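Long-range contact in uncharacterized protein (Bacteroides eggerthii, PDB 4GDZ), which is of unknown function, belongs to the DUF4251 family and binds a magnesium ion in the crystal beside one end of a beta hairpin: residues A[123-135]-A[141-153]. Residues are numbered along the deposited sequence; the frame is centred on the assembly and turned at random.
Sequences QGIGISAQIFLTL and NATVTINPNFNSN. With MG (magnesium ion), chain B.
Where the pairing of S128 with N149 ends the matched strands, the side chain of N149 replaces its backbone carbonyl as acceptor for S128 N. The backbone N of S128 donates to N149 OD1 at 3.0 Å, meeting the amide oxygen from above its carbonyl plane, while N149 N returns a bond to S128 O at 2.9 Å. With N149 CG set between its own backbone N and carbonyl carbon (chi1 72°), OD1 is brought to S128 N and CB lies against S128 OG; a water donating to both N149 OD1 and G126 O ties the amide to the turn that leads into strand 128-135. From here the backbone pairing runs on through Q130–N147, F132–T145 and T134–T143, each pair exchanging two hydrogen bonds. The two ends of the N147 amide are used differently: OD1 binds magnesium at 2.4 Å, whereas ND2 donates to a water that in turn donates to Q130 OE1. The carbonyl oxygens of P148, N151 and N153 also bind the metal, so the end of strand 141-148 and the loop that follows it wrap the ion between them.

Strands 128-135 and 141-148 form an antiparallel beta hairpin within the large antiparallel sheet, flanked by strands 116-123 and 155-163. On the face bearing F132, T134, T143 and T145, a second subunit packs: its Q60 hydrogen-bonds to T134 OG1 and T145 OG1, the latter also bonded to T156, and its Y88 meets the F132 ring edge-to-face.

The other face is apolar. I131 lies beside V144 and I146, pointing the same way as both. A129 CB adds to this row against I146 CG2. Farther out, I127 CD1 meets the edge of the F150 ring, 3.9 Å from CE2.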
# COMPACT_ATOMS: atom_id res chain seq x y z
N GLN A 123 -24.68 -8.83 11.62
CA GLN A 123 -24.93 -10.04 12.43
C GLN A 123 -25.91 -10.97 11.70
O GLN A 123 -27.06 -10.60 11.46
CB GLN A 123 -25.53 -9.67 13.79
CG GLN A 123 -25.92 -10.87 14.68
CD GLN A 123 -24.71 -11.60 15.23
OE1 GLN A 123 -23.89 -11.00 15.91
NE2 GLN A 123 -24.58 -12.90 14.92
N GLY A 124 -25.46 -12.16 11.35
CA GLY A 124 -26.31 -13.19 10.77
C GLY A 124 -26.66 -14.24 11.82
O GLY A 124 -26.47 -14.03 13.02
N ILE A 125 -27.10 -15.39 11.35
CA ILE A 125 -27.44 -16.51 12.24
C ILE A 125 -26.21 -17.40 12.40
O ILE A 125 -25.79 -18.09 11.46
CB ILE A 125 -28.65 -17.29 11.71
CG1 ILE A 125 -29.86 -16.34 11.61
CG2 ILE A 125 -28.98 -18.46 12.66
CD1 ILE A 125 -31.07 -16.96 10.95
N GLY A 126 -25.61 -17.34 13.60
CA GLY A 126 -24.41 -18.08 13.93
C GLY A 126 -23.10 -17.56 13.32
O GLY A 126 -22.09 -18.24 13.40
N ILE A 127 -23.13 -16.39 12.71
CA ILE A 127 -21.98 -15.85 11.99
C ILE A 127 -22.15 -14.33 11.99
O ILE A 127 -23.25 -13.81 11.86
CB ILE A 127 -21.84 -16.41 10.52
CG1 ILE A 127 -20.55 -15.90 9.83
CG2 ILE A 127 -23.06 -16.13 9.62
CD1 ILE A 127 -20.23 -16.57 8.49
N SER A 128 -21.04 -13.61 12.08
CA SER A 128 -21.06 -12.15 11.96
C SER A 128 -19.78 -11.68 11.33
O SER A 128 -18.82 -12.45 11.20
CB SER A 128 -21.25 -11.51 13.34
OG SER A 128 -20.15 -11.81 14.18
N ALA A 129 -19.75 -10.43 10.92
CA ALA A 129 -18.53 -9.84 10.37
C ALA A 129 -18.43 -8.40 10.86
O ALA A 129 -19.42 -7.67 10.84
CB ALA A 129 -18.50 -9.86 8.83
N GLN A 130 -17.23 -8.03 11.30
CA GLN A 130 -16.90 -6.64 11.61
C GLN A 130 -16.27 -5.95 10.39
O GLN A 130 -15.39 -6.50 9.72
CB GLN A 130 -15.97 -6.59 12.81
CG GLN A 130 -15.69 -5.16 13.25
CD GLN A 130 -15.04 -5.16 14.60
OE1 GLN A 130 -13.93 -5.66 14.75
NE2 GLN A 130 -15.74 -4.63 15.58
N ILE A 131 -16.77 -4.76 10.08
CA ILE A 131 -16.48 -4.04 8.84
C ILE A 131 -15.82 -2.69 9.18
O ILE A 131 -16.32 -1.98 10.04
CB ILE A 131 -17.78 -3.72 8.07
CG1 ILE A 131 -18.72 -4.96 7.99
CG2 ILE A 131 -17.45 -3.16 6.69
CD1 ILE A 131 -18.17 -6.14 7.24
N PHE A 132 -14.74 -2.35 8.49
CA PHE A 132 -14.10 -1.04 8.60
C PHE A 132 -13.98 -0.48 7.19
O PHE A 132 -13.43 -1.11 6.31
CB PHE A 132 -12.73 -1.14 9.26
CG PHE A 132 -11.97 0.19 9.34
CD1 PHE A 132 -12.47 1.26 10.10
CD2 PHE A 132 -10.83 0.40 8.60
CE1 PHE A 132 -11.82 2.48 10.15
CE2 PHE A 132 -10.16 1.61 8.67
CZ PHE A 132 -10.66 2.66 9.44
N LEU A 133 -14.50 0.72 6.99
CA LEU A 133 -14.60 1.34 5.67
C LEU A 133 -14.00 2.73 5.72
O LEU A 133 -14.27 3.50 6.65
CB LEU A 133 -16.08 1.37 5.25
CG LEU A 133 -16.57 2.04 3.96
CD1 LEU A 133 -18.03 1.66 3.75
CD2 LEU A 133 -16.43 3.55 4.05
N THR A 134 -13.18 3.06 4.71
CA THR A 134 -12.55 4.36 4.62
C THR A 134 -12.84 4.96 3.23
O THR A 134 -12.86 4.24 2.23
CB THR A 134 -11.03 4.31 4.83
OG1 THR A 134 -10.47 3.44 3.83
CG2 THR A 134 -10.70 3.81 6.24
N LEU A 135 -13.10 6.26 3.22
CA LEU A 135 -13.39 7.02 2.00
C LEU A 135 -12.50 8.23 2.01
O LEU A 135 -12.56 9.04 2.93
CB LEU A 135 -14.89 7.44 1.96
CG LEU A 135 -15.39 8.32 0.80
CD1 LEU A 135 -15.44 7.53 -0.49
CD2 LEU A 135 -16.76 8.91 1.11
N ASN A 141 -14.01 6.21 -4.36
CA ASN A 141 -13.27 4.98 -4.10
C ASN A 141 -13.14 4.80 -2.58
O ASN A 141 -12.82 5.74 -1.84
CB ASN A 141 -11.90 4.91 -4.82
CG ASN A 141 -11.26 3.48 -4.74
OD1 ASN A 141 -11.59 2.57 -5.51
ND2 ASN A 141 -10.33 3.30 -3.80
N ALA A 142 -13.46 3.60 -2.11
CA ALA A 142 -13.42 3.27 -0.70
C ALA A 142 -12.75 1.93 -0.55
O ALA A 142 -12.77 1.11 -1.46
CB ALA A 142 -14.84 3.22 -0.14
N THR A 143 -12.17 1.73 0.61
CA THR A 143 -11.50 0.50 0.98
C THR A 143 -12.22 -0.08 2.18
O THR A 143 -12.59 0.66 3.12
CB THR A 143 -10.02 0.78 1.30
OG1 THR A 143 -9.45 1.39 0.13
CG2 THR A 143 -9.25 -0.50 1.67
N VAL A 144 -12.44 -1.38 2.16
CA VAL A 144 -13.18 -2.03 3.23
C VAL A 144 -12.37 -3.23 3.72
O VAL A 144 -11.82 -3.97 2.91
CB VAL A 144 -14.61 -2.40 2.76
CG1 VAL A 144 -14.61 -3.48 1.64
CG2 VAL A 144 -15.45 -2.91 3.91
N THR A 145 -12.33 -3.42 5.04
CA THR A 145 -11.81 -4.63 5.66
C THR A 145 -12.92 -5.36 6.34
O THR A 145 -13.70 -4.76 7.12
CB THR A 145 -10.70 -4.26 6.69
OG1 THR A 145 -9.67 -3.56 5.96
CG2 THR A 145 -10.08 -5.52 7.42
N ILE A 146 -13.01 -6.65 6.06
CA ILE A 146 -14.05 -7.54 6.55
C ILE A 146 -13.42 -8.60 7.42
O ILE A 146 -12.53 -9.37 6.99
CB ILE A 146 -14.83 -8.17 5.35
CG1 ILE A 146 -15.45 -7.05 4.47
CG2 ILE A 146 -15.92 -9.15 5.83
CD1 ILE A 146 -15.52 -7.36 3.00
N ASN A 147 -13.93 -8.69 8.65
CA ASN A 147 -13.40 -9.59 9.65
C ASN A 147 -14.49 -10.51 10.18
O ASN A 147 -15.22 -10.13 11.10
CB ASN A 147 -12.75 -8.75 10.79
CG ASN A 147 -12.10 -9.60 11.87
OD1 ASN A 147 -12.04 -10.81 11.79
ND2 ASN A 147 -11.63 -8.94 12.92
N PRO A 148 -14.59 -11.75 9.63
CA PRO A 148 -15.63 -12.67 10.11
C PRO A 148 -15.35 -13.16 11.52
O PRO A 148 -14.21 -13.18 11.93
CB PRO A 148 -15.55 -13.85 9.11
CG PRO A 148 -14.96 -13.23 7.88
CD PRO A 148 -13.93 -12.29 8.42
N ASN A 149 -16.37 -13.56 12.27
CA ASN A 149 -16.16 -13.87 13.68
C ASN A 149 -15.46 -15.20 13.92
O ASN A 149 -14.97 -15.43 15.02
CB ASN A 149 -17.49 -13.91 14.44
CG ASN A 149 -18.31 -15.13 14.08
OD1 ASN A 149 -18.68 -15.32 12.93
ND2 ASN A 149 -18.47 -16.02 15.03
N PHE A 150 -15.39 -16.09 12.93
CA PHE A 150 -14.95 -17.48 13.21
C PHE A 150 -13.44 -17.68 13.26
O PHE A 150 -12.98 -18.70 13.77
CB PHE A 150 -15.62 -18.49 12.25
CG PHE A 150 -15.48 -18.15 10.79
CD1 PHE A 150 -14.29 -18.41 10.12
CD2 PHE A 150 -16.53 -17.59 10.09
CE1 PHE A 150 -14.15 -18.10 8.77
CE2 PHE A 150 -16.39 -17.27 8.75
CZ PHE A 150 -15.20 -17.51 8.10
N ASN A 151 -12.66 -16.79 12.69
CA ASN A 151 -11.23 -16.83 12.92
C ASN A 151 -10.66 -15.43 12.82
O ASN A 151 -11.41 -14.49 12.53
CB ASN A 151 -10.52 -17.85 12.00
CG ASN A 151 -10.60 -17.50 10.52
OD1 ASN A 151 -10.44 -16.36 10.15
ND2 ASN A 151 -10.80 -18.51 9.67
N SER A 152 -9.37 -15.27 13.08
CA SER A 152 -8.74 -13.95 13.21
C SER A 152 -8.37 -13.33 11.85
O SER A 152 -8.01 -12.16 11.78
CB SER A 152 -7.49 -14.07 14.10
OG SER A 152 -6.50 -14.73 13.33
N ASN A 153 -8.44 -14.12 10.77
CA ASN A 153 -8.14 -13.62 9.45
C ASN A 153 -9.17 -12.56 8.95
O ASN A 153 -10.29 -12.46 9.45
CB ASN A 153 -8.03 -14.78 8.46
CG ASN A 153 -7.06 -15.85 8.94
OD1 ASN A 153 -6.04 -15.55 9.55
ND2 ASN A 153 -7.39 -17.10 8.69
MG MG B . -11.92 -13.02 11.00
O HOH W 1 -19.39 -18.22 12.82
O HOH W 2 -12.10 -5.99 12.63
O HOH W 3 -9.70 4.46 1.23